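Local coordinates for protein DR2417 (Deinococcus radiodurans, PDB 4XWW) that probably degrades and matures RNA as a metal-dependent 5'-3' exonuclease of the metallo-beta-lactamase superfamily, working as a homodimer, at residues E42-D47 and Q142-E147. Numbering follows the deposited sequence.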
loop_
_atom_site.group_PDB
_atom_site.type_symbol
_atom_site.label_atom_id
_atom_site.label_comp_id
_atom_site.label_asym_id
_atom_site.label_seq_id
_atom_site.Cartn_x
_atom_site.Cartn_y
_atom_site.Cartn_z
ATOM N N GLU A 42 -0.382 -29.310 -31.981
ATOM C CA GLU A 42 -0.516 -29.815 -30.623
ATOM C C GLU A 42 -0.208 -28.725 -29.613
ATOM O O GLU A 42 0.736 -27.950 -29.774
ATOM C CB GLU A 42 0.399 -31.025 -30.392
ATOM C CG GLU A 42 0.044 -32.234 -31.265
ATOM C CD GLU A 42 0.940 -33.438 -30.993
ATOM O OE1 GLU A 42 1.985 -33.273 -30.325
ATOM O OE2 GLU A 42 0.601 -34.553 -31.454
ATOM N N ILE A 43 -1.011 -28.685 -28.558
ATOM C CA ILE A 43 -0.788 -27.744 -27.479
ATOM C C ILE A 43 -0.757 -28.437 -26.126
ATOM O O ILE A 43 -1.587 -29.288 -25.842
ATOM C CB ILE A 43 -1.878 -26.645 -27.470
ATOM C CG1 ILE A 43 -1.612 -25.654 -28.607
ATOM C CG2 ILE A 43 -1.926 -25.944 -26.115
ATOM C CD1 ILE A 43 -2.765 -24.680 -28.879
ATOM N N VAL A 44 0.209 -28.056 -25.297
ATOM C CA VAL A 44 0.203 -28.401 -23.883
ATOM C C VAL A 44 0.080 -27.102 -23.100
ATOM O O VAL A 44 0.750 -26.123 -23.430
ATOM C CB VAL A 44 1.482 -29.149 -23.477
ATOM C CG1 VAL A 44 1.422 -29.554 -22.004
ATOM C CG2 VAL A 44 1.676 -30.380 -24.367
ATOM N N VAL A 45 -0.775 -27.082 -22.083
ATOM C CA VAL A 45 -0.928 -25.874 -21.248
ATOM C C VAL A 45 -0.374 -26.140 -19.853
ATOM O O VAL A 45 -0.493 -27.250 -19.334
ATOM C CB VAL A 45 -2.408 -25.434 -21.142
ATOM C CG1 VAL A 45 -2.520 -24.022 -20.493
ATOM C CG2 VAL A 45 -3.070 -25.420 -22.514
ATOM N N VAL A 46 0.219 -25.126 -19.227
ATOM C CA VAL A 46 0.780 -25.300 -17.895
ATOM C C VAL A 46 0.133 -24.305 -16.930
ATOM O O VAL A 46 0.210 -23.099 -17.153
ATOM C CB VAL A 46 2.302 -25.125 -17.907
ATOM C CG1 VAL A 46 2.870 -25.260 -16.482
ATOM C CG2 VAL A 46 2.953 -26.161 -18.851
ATOM N N ASP A 47 -0.631 -24.832 -15.981
ATOM C CA ASP A 47 -1.210 -24.065 -14.886
ATOM C C ASP A 47 -2.440 -23.272 -15.334
ATOM O O ASP A 47 -2.676 -23.106 -16.527
ATOM C CB ASP A 47 -0.158 -23.186 -14.209
ATOM C CG ASP A 47 0.780 -23.990 -13.323
ATOM O OD1 ASP A 47 0.476 -25.170 -13.064
ATOM O OD2 ASP A 47 1.814 -23.448 -12.888
ATOM N N GLN A 142 2.120 -36.353 -30.158
ATOM C CA GLN A 142 3.343 -36.859 -30.770
ATOM C C GLN A 142 4.604 -36.103 -30.386
ATOM O O GLN A 142 5.697 -36.673 -30.432
ATOM C CB GLN A 142 3.219 -36.821 -32.297
ATOM C CG GLN A 142 1.919 -37.370 -32.826
ATOM C CD GLN A 142 1.715 -38.816 -32.437
ATOM O OE1 GLN A 142 2.501 -39.688 -32.814
ATOM N NE2 GLN A 142 0.665 -39.080 -31.666
ATOM N N SER A 143 4.454 -34.828 -30.015
ATOM C CA SER A 143 5.576 -33.896 -29.997
ATOM C C SER A 143 6.130 -33.579 -28.611
ATOM O O SER A 143 7.228 -33.039 -28.495
ATOM C CB SER A 143 5.169 -32.574 -30.674
ATOM O OG SER A 143 4.865 -32.756 -32.047
ATOM N N PHE A 144 5.371 -33.911 -27.571
ATOM C CA PHE A 144 5.701 -33.481 -26.218
ATOM C C PHE A 144 5.827 -34.624 -25.219
ATOM O O PHE A 144 4.953 -35.495 -25.141
ATOM C CB PHE A 144 4.636 -32.517 -25.692
ATOM C CG PHE A 144 4.570 -31.213 -26.420
ATOM C CD1 PHE A 144 5.516 -30.229 -26.188
ATOM C CD2 PHE A 144 3.533 -30.947 -27.295
ATOM C CE1 PHE A 144 5.442 -29.011 -26.840
ATOM C CE2 PHE A 144 3.452 -29.728 -27.949
ATOM C CZ PHE A 144 4.408 -28.760 -27.718
ATOM N N VAL A 145 6.905 -34.595 -24.441
ATOM C CA VAL A 145 7.017 -35.412 -23.239
ATOM C C VAL A 145 7.445 -34.535 -22.066
ATOM O O VAL A 145 8.395 -33.746 -22.189
ATOM C CB VAL A 145 8.015 -36.563 -23.417
ATOM C CG1 VAL A 145 8.195 -37.316 -22.109
ATOM C CG2 VAL A 145 7.557 -37.497 -24.539
ATOM N N ALA A 146 6.733 -34.644 -20.941
ATOM C CA ALA A 146 7.051 -33.837 -19.762
ATOM C C ALA A 146 7.534 -34.715 -18.617
ATOM O O ALA A 146 6.899 -35.719 -18.301
ATOM C CB ALA A 146 5.830 -33.026 -19.326
ATOM N N GLU A 147 8.652 -34.323 -18.006
ATOM C CA GLU A 147 9.232 -35.033 -16.877
ATOM C C GLU A 147 9.211 -34.157 -15.627
ATOM O O GLU A 147 9.779 -33.063 -15.625
ATOM C CB GLU A 147 10.673 -35.458 -17.188
ATOM C CG GLU A 147 11.284 -36.319 -16.070
ATOM C CD GLU A 147 12.745 -36.685 -16.306
ATOM O OE1 GLU A 147 13.240 -36.502 -17.432
ATOM O OE2 GLU A 147 13.406 -37.135 -15.348
#
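The carboxylate of Glu42 grips two consecutive backbone amides of the turn that leads into strand 144-150. Gln142 N donates to Glu42 OE2 over 2.7 Å in a nearly straight bond, with an N-H...O angle of 175°. Ser143 N reaches Glu42 OE1 at 2.9 Å, but its angle of 143° marks a more bent bond. Both oxygens use their syn lone pairs, so the carboxylate presents its two oxygens together to the two successive amides. Beyond CG the Glu42 chain is extended, which carries the acid from its strand across to the turn. The Gln142 side chain passes aslant the acid, with Gln142 CG 3.4 Å from Glu42 OE2.

Deeper in, Val44 and Phe144 meet without polar help. Val44 CG2 sits over one face of the Phe144 ring, 3.9 Å from its centroid and 29° off the normal, a CH-pi contact. The methyl is displaced toward the CG-CD2 side of the ring, with Phe144 CD2 3.5 Å from Val44 CG2. CG1 of Val44 stands anti to the backbone N, leaving CG2 as the methyl that meets the ring. At the ring edge, near its plane, Glu42 O approaches Phe144 CE2 to 3.7 Å.

Glu42 and Val44 belong to one sheet of the metallo-beta-lactamase fold and Phe144 to the other, so the contact joins the two layers of the sandwich. Leu163 and Thr165 of strand 159-165 and Tyr39 of strand 34-39 also touch Phe144, while Phe140 packs on Val44. With a buried valine-aromatic contact beside a partly exposed acid, the chemistry implies apolar packing between the sheets and directional hydrogen bonding at the turn; the paired N-H donors would probably favour an ionised Glu42.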